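Local coordinates for AbyA5 (Verrucosispora maris, PDB 4YWF), which catalyses acetate elimination in spirotetronate biosynthesis, acting as an esterase-like lyase of the alpha/beta-hydrolase superfamily, at residues A[57-62]-A[86-91]; A[62-67]-A[97-102]; A[69-74]-A[81-86]; A[105-110]-A[130-135]. The protein carries 4 engineered substitutions. All coordinates share one frame; numbering follows the deposited sequence.

Contacts 1, 2 and 3 join three successive helices, 59-72, 76-87 and 94-111. Contacts 1 and 3 hold the same helical hairpin at its two ends, and contact 2 brings in the third helix between them. A86 packs against both I64 and A99, and R102 reaches Y83, which ties contacts 1, 2 and 3 together. Contact 4 lies about 16 Å from contact 3, centre to centre, and joins helix 94-111 to the sheet. Contacts 1 and 4 are buried. They rely on aromatic rings, with a hydroxyl-to-carbonyl bond added in contact 1. Contacts 2 and 3 are partly exposed and mix aliphatic or aromatic packing with charged groups.

Contact 1 of 4, residues A[57-62]-A[86-91]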
loop_
_atom_site.group_PDB
_atom_site.type_symbol
_atom_site.label_atom_id
_atom_site.label_comp_id
_atom_site.label_asym_id
_atom_site.label_seq_id
_atom_site.Cartn_x
_atom_site.Cartn_y
_atom_site.Cartn_z
ATOM N N ARG A 57 -22.428 1.862 -19.702
ATOM C CA ARG A 57 -21.639 0.646 -19.704
ATOM C C ARG A 57 -20.168 0.897 -19.337
ATOM O O ARG A 57 -19.332 0.027 -19.492
ATOM C CB ARG A 57 -21.773 -0.057 -21.060
ATOM N N SER A 58 -19.846 2.080 -18.814
ATOM C CA SER A 58 -18.429 2.352 -18.415
ATOM C C SER A 58 -18.011 1.593 -17.141
ATOM O O SER A 58 -18.862 1.126 -16.366
ATOM C CB SER A 58 -18.162 3.843 -18.324
ATOM O OG SER A 58 -18.773 4.398 -17.173
ATOM N N TRP A 59 -16.703 1.405 -16.980
ATOM C CA TRP A 59 -16.108 0.850 -15.764
ATOM C C TRP A 59 -16.653 1.534 -14.510
ATOM O O TRP A 59 -17.296 0.871 -13.694
ATOM C CB TRP A 59 -14.599 1.008 -15.828
ATOM C CG TRP A 59 -13.879 0.733 -14.551
ATOM C CD1 TRP A 59 -13.604 1.631 -13.530
ATOM C CD2 TRP A 59 -13.275 -0.483 -14.175
ATOM N NE1 TRP A 59 -12.881 1.017 -12.542
ATOM C CE2 TRP A 59 -12.655 -0.279 -12.916
ATOM C CE3 TRP A 59 -13.193 -1.744 -14.775
ATOM C CZ2 TRP A 59 -11.979 -1.292 -12.239
ATOM C CZ3 TRP A 59 -12.476 -2.752 -14.105
ATOM C CH2 TRP A 59 -11.894 -2.519 -12.851
ATOM N N THR A 60 -16.487 2.864 -14.428
ATOM C CA THR A 60 -16.808 3.614 -13.180
ATOM C C THR A 60 -18.326 3.535 -12.885
ATOM O O THR A 60 -18.730 3.149 -11.774
ATOM C CB THR A 60 -16.288 5.072 -13.190
ATOM O OG1 THR A 60 -14.817 5.126 -13.242
ATOM C CG2 THR A 60 -16.817 5.838 -11.934
ATOM N N THR A 61 -19.168 3.795 -13.890
ATOM C CA THR A 61 -20.611 3.703 -13.672
ATOM C C THR A 61 -21.049 2.355 -13.178
ATOM O O THR A 61 -21.903 2.275 -12.298
ATOM C CB THR A 61 -21.434 4.009 -14.938
ATOM O OG1 THR A 61 -21.145 5.336 -15.382
ATOM C CG2 THR A 61 -22.912 3.889 -14.624
ATOM N N GLN A 62 -20.517 1.292 -13.790
ATOM C CA GLN A 62 -20.913 -0.088 -13.428
ATOM C C GLN A 62 -20.497 -0.471 -11.987
ATOM O O GLN A 62 -21.259 -1.073 -11.231
ATOM C CB GLN A 62 -20.327 -1.116 -14.429
ATOM C CG GLN A 62 -21.070 -1.275 -15.765
ATOM C CD GLN A 62 -22.580 -1.516 -15.610
ATOM O OE1 GLN A 62 -23.377 -1.096 -16.432
ATOM N NE2 GLN A 62 -22.966 -2.170 -14.545
ATOM N N ALA A 86 -14.414 1.205 -8.554
ATOM C CA ALA A 86 -14.843 2.291 -9.418
ATOM C C ALA A 86 -13.826 3.422 -9.630
ATOM O O ALA A 86 -13.711 4.006 -10.712
ATOM C CB ALA A 86 -16.118 2.861 -8.841
ATOM N N ARG A 87 -13.159 3.795 -8.546
ATOM C CA ARG A 87 -12.126 4.826 -8.546
ATOM C C ARG A 87 -10.757 4.326 -9.073
ATOM O O ARG A 87 -9.938 5.112 -9.480
ATOM C CB ARG A 87 -12.027 5.392 -7.098
ATOM C CG ARG A 87 -10.687 5.907 -6.687
ATOM C CD ARG A 87 -9.886 5.139 -5.652
ATOM N NE ARG A 87 -9.519 3.746 -5.800
ATOM C CZ ARG A 87 -8.306 3.234 -6.056
ATOM N NH1 ARG A 87 -7.211 3.977 -6.382
ATOM N NH2 ARG A 87 -8.205 1.910 -6.020
ATOM N N PHE A 88 -10.515 3.014 -9.054
ATOM C CA PHE A 88 -9.291 2.417 -9.582
ATOM C C PHE A 88 -9.138 2.777 -11.042
ATOM O O PHE A 88 -10.140 2.758 -11.772
ATOM C CB PHE A 88 -9.388 0.922 -9.441
ATOM C CG PHE A 88 -8.250 0.146 -10.016
ATOM C CD1 PHE A 88 -8.267 -0.234 -11.364
ATOM C CD2 PHE A 88 -7.225 -0.308 -9.207
ATOM C CE1 PHE A 88 -7.251 -1.002 -11.904
ATOM C CE2 PHE A 88 -6.201 -1.054 -9.743
ATOM C CZ PHE A 88 -6.210 -1.406 -11.100
ATOM N N PRO A 89 -7.901 3.078 -11.498
ATOM C CA PRO A 89 -6.619 3.013 -10.766
ATOM C C PRO A 89 -6.258 4.290 -9.958
ATOM O O PRO A 89 -5.413 4.262 -9.054
ATOM C CB PRO A 89 -5.643 2.698 -11.890
ATOM C CG PRO A 89 -6.210 3.537 -13.099
ATOM C CD PRO A 89 -7.702 3.366 -12.941
ATOM N N PHE A 90 -6.896 5.413 -10.275
ATOM C CA PHE A 90 -6.697 6.705 -9.603
ATOM C C PHE A 90 -7.722 7.724 -10.145
ATOM O O PHE A 90 -8.237 7.591 -11.242
ATOM C CB PHE A 90 -5.263 7.282 -9.757
ATOM C CG PHE A 90 -4.961 7.811 -11.118
ATOM C CD1 PHE A 90 -4.491 6.948 -12.127
ATOM C CD2 PHE A 90 -5.105 9.148 -11.394
ATOM C CE1 PHE A 90 -4.207 7.414 -13.411
ATOM C CE2 PHE A 90 -4.817 9.619 -12.660
ATOM C CZ PHE A 90 -4.390 8.751 -13.675
ATOM N N VAL A 91 -8.021 8.730 -9.347
ATOM C CA VAL A 91 -9.140 9.605 -9.631
ATOM C C VAL A 91 -8.779 10.575 -10.743
ATOM O O VAL A 91 -7.894 11.392 -10.589
ATOM C CB VAL A 91 -9.600 10.363 -8.377
ATOM C CG1 VAL A 91 -10.608 11.471 -8.721
ATOM C CG2 VAL A 91 -10.233 9.395 -7.397
#
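The helical hairpin of helices 59-72 and 76-87 is joined at one end by W59 and T60, which meet A86 and F88. T60 leads the polar side. Its hydroxyl gives a hydrogen bond to the backbone oxygen of A86, with T60 OG1 3.0 Å from A86 O. The C=O...donor angle is 153°, and the donor is tilted slightly out of the carbonyl plane. OG1 lies anti to the carbonyl carbon of T60 (chi1 -64°), which turns the hydroxyl to the end of the neighbouring helix. W59 CG is anti to its backbone N, at 169°, and this carries the indole across to the same helix end. NE1 is hydrogen-bonded to the backbone oxygen of M85. Further along the ring, W59 CZ2 packs 4.0 Å from F88 CD1. P89 CB lies over the centre of one face of the F88 ring, beyond a cis peptide bond, and Y30 also stacks with F88. R96 of helix 94-111 bonds to the F88 oxygen. Thus side-chain donors serve three backbone oxygens where helix 76-87 runs out. At the facing helix start, S58 is the N-cap. Its OG accepts a weak bond from T61 N at 3.4 Å. The start of one helix thus lies beside the end of the next, as in a helical hairpin.

Contact 2 of 4, residues A[62-67]-A[97-102]; sequences QWIRAG and AEALRR
I64 on helix 59-72 meets A99 and R102 on helix 94-111, and it is one partner in each close pair across the two segments. Its side chain forks at CB. One branch, CG1, is anti to the carbonyl carbon (chi1 -68°) and passes 3.9 Å from A99 CB. CD1 continues that branch and stays close to the same methyl, 4.0 Å from A99 CB. The other branch, CG2, turns to R102. It lies over one face of the guanidinium, 3.3 Å from R102 NH1 and 3.8 Å from R102 CZ. The two side chains cross at about a right angle. The arginine chain bends at chi3 (65°), which brings its head back over the isoleucine. E98, one turn earlier on the same helix, holds that head by a salt bridge, with R102 NH1 2.9 Å from E98 OE2. The carboxylate oxygen is met on its anti side, out of the carboxylate plane. R102 NH2 makes a weak bond to the hydroxyl of Y83. A86 of helix 76-87 packs against both I64 and A99, so a third helix closes this seam. Shortening R102 to an alanine is likely to leave E98 without its ion-pair mate and to take away the flat group that I64 CG2 packs on. The flat face of the guanidinium packs as an apolar surface, while its N-H groups serve the acceptors.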
loop_
_atom_site.group_PDB
_atom_site.type_symbol
_atom_site.label_atom_id
_atom_site.label_comp_id
_atom_site.label_asym_id
_atom_site.label_seq_id
_atom_site.Cartn_x
_atom_site.Cartn_y
_atom_site.Cartn_z
ATOM N N GLN A 62 -20.517 1.292 -13.790
ATOM C CA GLN A 62 -20.913 -0.088 -13.428
ATOM C C GLN A 62 -20.497 -0.471 -11.987
ATOM O O GLN A 62 -21.259 -1.073 -11.231
ATOM C CB GLN A 62 -20.327 -1.116 -14.429
ATOM C CG GLN A 62 -21.070 -1.275 -15.765
ATOM C CD GLN A 62 -22.580 -1.516 -15.610
ATOM O OE1 GLN A 62 -23.377 -1.096 -16.432
ATOM N NE2 GLN A 62 -22.966 -2.170 -14.545
ATOM N N TRP A 63 -19.270 -0.160 -11.630
ATOM C CA TRP A 63 -18.787 -0.402 -10.281
ATOM C C TRP A 63 -19.553 0.426 -9.231
ATOM O O TRP A 63 -19.899 -0.127 -8.201
ATOM C CB TRP A 63 -17.282 -0.187 -10.206
ATOM C CG TRP A 63 -16.622 -1.280 -10.884
ATOM C CD1 TRP A 63 -15.919 -1.254 -12.073
ATOM C CD2 TRP A 63 -16.669 -2.635 -10.472
ATOM N NE1 TRP A 63 -15.517 -2.530 -12.397
ATOM C CE2 TRP A 63 -15.965 -3.385 -11.416
ATOM C CE3 TRP A 63 -17.263 -3.289 -9.391
ATOM C CZ2 TRP A 63 -15.822 -4.738 -11.291
ATOM C CZ3 TRP A 63 -17.113 -4.600 -9.263
ATOM C CH2 TRP A 63 -16.421 -5.336 -10.209
ATOM N N ILE A 64 -19.856 1.679 -9.529
ATOM C CA ILE A 64 -20.751 2.488 -8.674
ATOM C C ILE A 64 -22.149 1.814 -8.447
ATOM O O ILE A 64 -22.640 1.769 -7.299
ATOM C CB ILE A 64 -20.847 3.962 -9.120
ATOM C CG1 ILE A 64 -19.501 4.746 -8.917
ATOM C CG2 ILE A 64 -21.964 4.676 -8.379
ATOM C CD1 ILE A 64 -19.511 6.170 -9.499
ATOM N N ARG A 65 -22.778 1.338 -9.515
ATOM C CA ARG A 65 -24.092 0.715 -9.420
ATOM C C ARG A 65 -24.021 -0.542 -8.587
ATOM O O ARG A 65 -24.888 -0.764 -7.789
ATOM C CB ARG A 65 -24.630 0.357 -10.812
ATOM N N ALA A 66 -22.957 -1.319 -8.747
ATOM C CA ALA A 66 -22.710 -2.511 -7.937
ATOM C C ALA A 66 -22.511 -2.145 -6.492
ATOM O O ALA A 66 -23.077 -2.769 -5.600
ATOM C CB ALA A 66 -21.471 -3.252 -8.441
ATOM N N GLY A 67 -21.676 -1.143 -6.270
ATOM C CA GLY A 67 -21.538 -0.567 -4.951
ATOM C C GLY A 67 -22.866 -0.153 -4.315
ATOM O O GLY A 67 -23.062 -0.391 -3.125
ATOM N N ALA A 97 -14.028 10.673 -8.772
ATOM C CA ALA A 97 -13.936 11.523 -7.583
ATOM C C ALA A 97 -15.126 11.210 -6.666
ATOM O O ALA A 97 -14.986 11.048 -5.469
ATOM C CB ALA A 97 -13.920 13.000 -7.937
ATOM N N GLU A 98 -16.286 11.091 -7.251
ATOM C CA GLU A 98 -17.503 10.644 -6.546
ATOM C C GLU A 98 -17.356 9.253 -5.903
ATOM O O GLU A 98 -17.640 9.056 -4.719
ATOM C CB GLU A 98 -18.686 10.656 -7.490
ATOM C CG GLU A 98 -20.036 10.303 -6.839
ATOM C CD GLU A 98 -21.146 10.056 -7.851
ATOM O OE1 GLU A 98 -21.025 10.473 -9.007
ATOM O OE2 GLU A 98 -22.171 9.449 -7.491
ATOM N N ALA A 99 -16.907 8.296 -6.697
ATOM C CA ALA A 99 -16.700 6.982 -6.209
ATOM C C ALA A 99 -15.778 6.948 -5.022
ATOM O O ALA A 99 -16.036 6.192 -4.056
ATOM C CB ALA A 99 -16.201 6.050 -7.341
ATOM N N LEU A 100 -14.715 7.754 -5.030
ATOM C CA LEU A 100 -13.765 7.726 -3.916
ATOM C C LEU A 100 -14.417 8.283 -2.690
ATOM O O LEU A 100 -14.253 7.712 -1.566
ATOM C CB LEU A 100 -12.460 8.515 -4.157
ATOM C CG LEU A 100 -11.566 8.746 -2.949
ATOM C CD1 LEU A 100 -11.109 7.340 -2.555
ATOM C CD2 LEU A 100 -10.385 9.701 -3.297
ATOM N N ARG A 101 -15.141 9.397 -2.874
ATOM C CA ARG A 101 -15.869 9.913 -1.725
ATOM C C ARG A 101 -16.872 8.856 -1.170
ATOM O O ARG A 101 -16.999 8.716 0.059
ATOM C CB ARG A 101 -16.582 11.204 -2.060
ATOM C CG ARG A 101 -17.433 11.697 -0.906
ATOM C CD ARG A 101 -16.584 11.991 0.358
ATOM N NE ARG A 101 -17.426 12.175 1.554
ATOM C CZ ARG A 101 -17.037 11.990 2.811
ATOM N NH1 ARG A 101 -15.783 11.595 3.093
ATOM N NH2 ARG A 101 -17.914 12.175 3.798
ATOM N N ARG A 102 -17.583 8.122 -2.044
ATOM C CA ARG A 102 -18.605 7.184 -1.532
ATOM C C ARG A 102 -17.955 6.009 -0.810
ATOM O O ARG A 102 -18.432 5.533 0.228
ATOM C CB ARG A 102 -19.558 6.740 -2.662
ATOM C CG ARG A 102 -20.242 7.943 -3.267
ATOM C CD ARG A 102 -20.980 7.615 -4.549
ATOM N NE ARG A 102 -22.068 6.712 -4.268
ATOM C CZ ARG A 102 -23.053 6.410 -5.126
ATOM N NH1 ARG A 102 -23.109 6.950 -6.326
ATOM N NH2 ARG A 102 -23.984 5.552 -4.783
#

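Contact 3 of 4, residues A[69-74]-A[81-86]; sequences EREQAG and TFYNMA. Engineered in segment 81-86: M85 (natural residue Leu).
E71 and R70 on helix 59-72 meet Y83 and F82 on helix 76-87, in one polar pair and one packed pair. The two helices form a helical hairpin, and the contact lies near its turn. In the polar pair the hydroxyl of Y83 donates to E71, with Y83 OH 2.6 Å from E71 OE1. The hydroxyl comes in nearly in line with the C-O bond of the carboxylate. OE1 also lies near the plane of the tyrosine ring, at its edge, and the carboxylate and ring planes stand 77° apart. E71 spans the gap with an extended chain, CG anti to the backbone N at -175°. In the packed pair R70 uses its aliphatic part. R70 CG lies 3.6 Å from F82 CD2, and R70 CD is 3.8 Å from F82 CE2. The arginine bends at chi2 and chi3, and its head turns back to its own helix. There it is modelled in a salt bridge with E69, although the N-O separations are too short to be trusted. In the next shell, V106 of helix 94-111 packs on both E71 and Y83. The ring of W63 meets that of F82. Just beyond E71 the helix stops in a Schellman motif. G74 has positive phi, and its N bonds back to E71 O at 3.0 Å. The hydroxyl that E71 accepts from is the same one that R102 reaches weakly. The charge of R102, already paired with E98, may still polarise it a little; the short bond from Y83 OH would suit an ionised E71.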
loop_
_atom_site.group_PDB
_atom_site.type_symbol
_atom_site.label_atom_id
_atom_site.label_comp_id
_atom_site.label_asym_id
_atom_site.label_seq_id
_atom_site.Cartn_x
_atom_site.Cartn_y
_atom_site.Cartn_z
ATOM N N GLU A 69 -26.072 -0.998 -4.846
ATOM C CA GLU A 69 -26.807 -2.233 -4.500
ATOM C C GLU A 69 -26.382 -2.935 -3.189
ATOM O O GLU A 69 -27.240 -3.495 -2.445
ATOM C CB GLU A 69 -26.532 -3.228 -5.641
ATOM C CG GLU A 69 -27.401 -4.450 -5.628
ATOM C CD GLU A 69 -26.889 -5.505 -4.712
ATOM O OE1 GLU A 69 -25.710 -5.895 -4.856
ATOM O OE2 GLU A 69 -27.658 -5.971 -3.847
ATOM N N ARG A 70 -25.052 -3.022 -2.959
ATOM C CA ARG A 70 -24.544 -3.631 -1.731
ATOM C C ARG A 70 -24.831 -2.680 -0.595
ATOM O O ARG A 70 -25.204 -3.117 0.474
ATOM C CB ARG A 70 -23.047 -3.880 -1.744
ATOM C CG ARG A 70 -22.466 -4.670 -2.902
ATOM C CD ARG A 70 -23.168 -5.955 -3.218
ATOM N NE ARG A 70 -23.552 -6.667 -2.030
ATOM C CZ ARG A 70 -24.779 -7.057 -1.709
ATOM N NH1 ARG A 70 -25.807 -6.838 -2.514
ATOM N NH2 ARG A 70 -24.981 -7.703 -0.568
ATOM N N GLU A 71 -24.636 -1.380 -0.824
ATOM C CA GLU A 71 -24.930 -0.354 0.225
ATOM C C GLU A 71 -26.402 -0.392 0.630
ATOM O O GLU A 71 -26.705 -0.365 1.841
ATOM C CB GLU A 71 -24.550 1.055 -0.199
ATOM C CG GLU A 71 -24.718 2.090 0.890
ATOM C CD GLU A 71 -24.172 3.443 0.503
ATOM O OE1 GLU A 71 -23.743 3.597 -0.664
ATOM O OE2 GLU A 71 -24.161 4.349 1.367
ATOM N N GLN A 72 -27.301 -0.517 -0.353
ATOM C CA GLN A 72 -28.734 -0.535 -0.073
ATOM C C GLN A 72 -29.116 -1.834 0.683
ATOM O O GLN A 72 -29.952 -1.814 1.555
ATOM C CB GLN A 72 -29.529 -0.353 -1.383
ATOM N N ALA A 73 -28.485 -2.955 0.383
ATOM C CA ALA A 73 -28.676 -4.163 1.157
ATOM C C ALA A 73 -27.993 -4.142 2.554
ATOM O O ALA A 73 -28.071 -5.110 3.283
ATOM C CB ALA A 73 -28.188 -5.346 0.396
ATOM N N GLY A 74 -27.316 -3.058 2.918
ATOM C CA GLY A 74 -26.596 -2.979 4.200
ATOM C C GLY A 74 -25.278 -3.755 4.296
ATOM O O GLY A 74 -24.754 -3.928 5.397
ATOM N N THR A 81 -15.583 -2.089 -1.174
ATOM C CA THR A 81 -14.785 -2.679 -2.242
ATOM C C THR A 81 -15.243 -2.194 -3.612
ATOM O O THR A 81 -14.414 -1.869 -4.464
ATOM C CB THR A 81 -14.914 -4.230 -2.203
ATOM O OG1 THR A 81 -14.568 -4.691 -0.893
ATOM C CG2 THR A 81 -14.013 -4.872 -3.250
ATOM N N PHE A 82 -16.556 -2.199 -3.865
ATOM C CA PHE A 82 -17.042 -1.849 -5.173
ATOM C C PHE A 82 -16.851 -0.384 -5.523
ATOM O O PHE A 82 -16.431 -0.155 -6.606
ATOM C CB PHE A 82 -18.475 -2.286 -5.469
ATOM C CG PHE A 82 -18.668 -3.761 -5.536
ATOM C CD1 PHE A 82 -17.597 -4.637 -5.738
ATOM C CD2 PHE A 82 -19.927 -4.295 -5.368
ATOM C CE1 PHE A 82 -17.803 -6.011 -5.772
ATOM C CE2 PHE A 82 -20.129 -5.648 -5.454
ATOM C CZ PHE A 82 -19.073 -6.516 -5.599
ATOM N N TYR A 83 -17.086 0.562 -4.606
ATOM C CA TYR A 83 -16.735 1.957 -4.838
ATOM C C TYR A 83 -15.230 2.098 -5.038
ATOM O O TYR A 83 -14.790 2.879 -5.856
ATOM C CB TYR A 83 -17.245 2.852 -3.704
ATOM C CG TYR A 83 -18.741 2.934 -3.529
ATOM C CD1 TYR A 83 -19.610 2.972 -4.631
ATOM C CD2 TYR A 83 -19.309 3.037 -2.256
ATOM C CE1 TYR A 83 -21.004 3.082 -4.473
ATOM C CE2 TYR A 83 -20.702 3.136 -2.088
ATOM C CZ TYR A 83 -21.529 3.135 -3.223
ATOM O OH TYR A 83 -22.855 3.250 -3.069
ATOM N N ASN A 84 -14.438 1.344 -4.285
ATOM C CA ASN A 84 -12.971 1.336 -4.459
ATOM C C ASN A 84 -12.603 1.003 -5.910
ATOM O O ASN A 84 -11.909 1.772 -6.585
ATOM C CB ASN A 84 -12.338 0.347 -3.447
ATOM C CG ASN A 84 -10.832 0.250 -3.552
ATOM O OD1 ASN A 84 -10.126 0.989 -4.277
ATOM N ND2 ASN A 84 -10.325 -0.594 -2.748
HETATM N N MSE A 85 -13.151 -0.106 -6.418
HETATM C CA MSE A 85 -12.886 -0.528 -7.799
HETATM C C MSE A 85 -13.278 0.563 -8.775
HETATM O O MSE A 85 -12.568 0.820 -9.735
HETATM C CB MSE A 85 -13.655 -1.777 -8.150
HETATM C CG MSE A 85 -13.089 -2.964 -7.425
HETATM SE SE MSE A 85 -11.212 -3.054 -8.011
HETATM C CE MSE A 85 -10.265 -2.480 -6.372
ATOM N N ALA A 86 -14.414 1.205 -8.554
ATOM C CA ALA A 86 -14.843 2.291 -9.418
ATOM C C ALA A 86 -13.826 3.422 -9.630
ATOM O O ALA A 86 -13.711 4.006 -10.712
ATOM C CB ALA A 86 -16.118 2.861 -8.841
#

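Contact 4 of 4, residues A[105-110]-A[130-135]; sequences AVFDRW and RAWAAG
W132 on strand 127-134 lays its indole against F107 and D108 of helix 94-111, where this helix packs on the mixed sheet of the alpha/beta-hydrolase fold. The segment 130-135 begins with R130, which makes a salt bridge with E121. R130 NH1 is 6.6 Å from D108 OD2, so the two charges do not touch. A131 follows and pairs by backbone with L120 of the neighbouring strand 118-124. W132 comes next and makes the whole contact. Its CG is anti to the carbonyl carbon, at -68°, which brings the indole up to the helix. F107 meets the indole edge to face. Its CE2 stands over the centre of the W132 ring system, 3.7 Å above the plane. The phenyl plane is turned 63° from the indole, and F107 CD2 comes to 3.7 Å from W132 CE2. D108 stands at the rim of the indole, near its plane, with OD1 3.7 Å from CH2 of W132. The same OD1 is in a salt bridge with R111. At the other end of the indole, W132 NE1 is hydrogen-bonded to E156. A133 and A134 then continue the backbone pairing, with E118 and A172, and A134 touches L162. G135 leaves the strand with positive phi. A leucine in place of W132 would probably leave F107 without its ring face and E156 without its indole donor. Between these two segments the join is mainly an edge-to-face ring pair. The acid beside the indole rim has its charge answered by R111.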
loop_
_atom_site.group_PDB
_atom_site.type_symbol
_atom_site.label_atom_id
_atom_site.label_comp_id
_atom_site.label_asym_id
_atom_site.label_seq_id
_atom_site.Cartn_x
_atom_site.Cartn_y
_atom_site.Cartn_z
ATOM N N ALA A 105 -16.910 7.368 2.666
ATOM C CA ALA A 105 -18.142 7.528 3.455
ATOM C C ALA A 105 -18.778 6.207 3.960
ATOM O O ALA A 105 -19.184 6.139 5.134
ATOM C CB ALA A 105 -19.183 8.339 2.675
ATOM N N VAL A 106 -18.911 5.189 3.093
ATOM C CA VAL A 106 -19.496 3.938 3.505
ATOM C C VAL A 106 -18.576 3.218 4.474
ATOM O O VAL A 106 -19.017 2.602 5.421
ATOM C CB VAL A 106 -19.934 2.962 2.359
ATOM C CG1 VAL A 106 -21.016 3.608 1.552
ATOM C CG2 VAL A 106 -18.803 2.520 1.472
ATOM N N PHE A 107 -17.270 3.283 4.231
ATOM C CA PHE A 107 -16.366 2.730 5.184
ATOM C C PHE A 107 -16.467 3.453 6.571
ATOM O O PHE A 107 -16.464 2.764 7.657
ATOM C CB PHE A 107 -14.927 2.686 4.691
ATOM C CG PHE A 107 -14.040 2.039 5.670
ATOM C CD1 PHE A 107 -13.990 0.662 5.744
ATOM C CD2 PHE A 107 -13.441 2.795 6.667
ATOM C CE1 PHE A 107 -13.269 0.017 6.738
ATOM C CE2 PHE A 107 -12.711 2.169 7.669
ATOM C CZ PHE A 107 -12.649 0.767 7.700
ATOM N N ASP A 108 -16.572 4.778 6.531
ATOM C CA ASP A 108 -16.638 5.603 7.750
ATOM C C ASP A 108 -17.873 5.146 8.576
ATOM O O ASP A 108 -17.810 5.040 9.815
ATOM C CB ASP A 108 -16.735 7.066 7.415
ATOM C CG ASP A 108 -16.677 7.976 8.650
ATOM O OD1 ASP A 108 -16.122 7.679 9.735
ATOM O OD2 ASP A 108 -17.209 9.062 8.544
ATOM N N ARG A 109 -18.975 4.919 7.862
ATOM C CA ARG A 109 -20.237 4.467 8.397
ATOM C C ARG A 109 -20.058 3.053 9.017
ATOM O O ARG A 109 -20.396 2.839 10.185
ATOM C CB ARG A 109 -21.322 4.530 7.327
ATOM N N TRP A 110 -19.392 2.145 8.305
ATOM C CA TRP A 110 -19.094 0.835 8.897
ATOM C C TRP A 110 -18.243 0.835 10.164
ATOM O O TRP A 110 -18.528 0.128 11.138
ATOM C CB TRP A 110 -18.388 -0.049 7.898
ATOM C CG TRP A 110 -18.042 -1.394 8.461
ATOM C CD1 TRP A 110 -18.852 -2.474 8.528
ATOM C CD2 TRP A 110 -16.775 -1.816 8.945
ATOM N NE1 TRP A 110 -18.188 -3.521 9.048
ATOM C CE2 TRP A 110 -16.902 -3.160 9.307
ATOM C CE3 TRP A 110 -15.545 -1.185 9.105
ATOM C CZ2 TRP A 110 -15.839 -3.904 9.854
ATOM C CZ3 TRP A 110 -14.499 -1.902 9.645
ATOM C CH2 TRP A 110 -14.655 -3.241 10.041
ATOM N N ARG A 130 -4.843 11.395 5.413
ATOM C CA ARG A 130 -5.727 10.663 6.336
ATOM C C ARG A 130 -5.299 9.210 6.540
ATOM O O ARG A 130 -4.681 8.594 5.658
ATOM C CB ARG A 130 -7.207 10.704 5.868
ATOM C CG ARG A 130 -7.843 12.058 6.089
ATOM C CD ARG A 130 -9.091 12.289 5.262
ATOM N NE ARG A 130 -9.992 13.227 5.943
ATOM C CZ ARG A 130 -11.259 12.985 6.281
ATOM N NH1 ARG A 130 -11.851 11.837 5.969
ATOM N NH2 ARG A 130 -11.955 13.911 6.937
ATOM N N ALA A 131 -5.667 8.652 7.698
ATOM C CA ALA A 131 -5.288 7.294 8.080
ATOM C C ALA A 131 -6.385 6.722 8.945
ATOM O O ALA A 131 -7.192 7.477 9.536
ATOM C CB ALA A 131 -3.934 7.342 8.797
ATOM N N TRP A 132 -6.453 5.407 9.018
ATOM C CA TRP A 132 -7.358 4.721 9.927
ATOM C C TRP A 132 -6.499 3.961 10.907
ATOM O O TRP A 132 -5.473 3.421 10.506
ATOM C CB TRP A 132 -8.251 3.731 9.188
ATOM C CG TRP A 132 -9.219 4.365 8.304
ATOM C CD1 TRP A 132 -9.203 4.384 6.926
ATOM C CD2 TRP A 132 -10.387 5.098 8.707
ATOM N NE1 TRP A 132 -10.308 5.091 6.449
ATOM C CE2 TRP A 132 -11.041 5.536 7.524
ATOM C CE3 TRP A 132 -10.969 5.389 9.948
ATOM C CZ2 TRP A 132 -12.202 6.286 7.559
ATOM C CZ3 TRP A 132 -12.174 6.103 9.966
ATOM C CH2 TRP A 132 -12.767 6.529 8.789
ATOM N N ALA A 133 -6.897 3.917 12.176
ATOM C CA ALA A 133 -6.087 3.262 13.191
ATOM C C ALA A 133 -6.923 2.496 14.203
ATOM O O ALA A 133 -8.106 2.776 14.376
ATOM C CB ALA A 133 -5.253 4.282 13.920
ATOM N N ALA A 134 -6.271 1.533 14.866
ATOM C CA ALA A 134 -6.918 0.801 15.956
ATOM C C ALA A 134 -5.857 0.375 16.889
ATOM O O ALA A 134 -4.676 0.401 16.533
ATOM C CB ALA A 134 -7.685 -0.404 15.473
ATOM N N GLY A 135 -6.266 0.023 18.102
ATOM C CA GLY A 135 -5.309 -0.453 19.114
ATOM C C GLY A 135 -4.518 0.677 19.749
ATOM O O GLY A 135 -3.521 0.415 20.410
#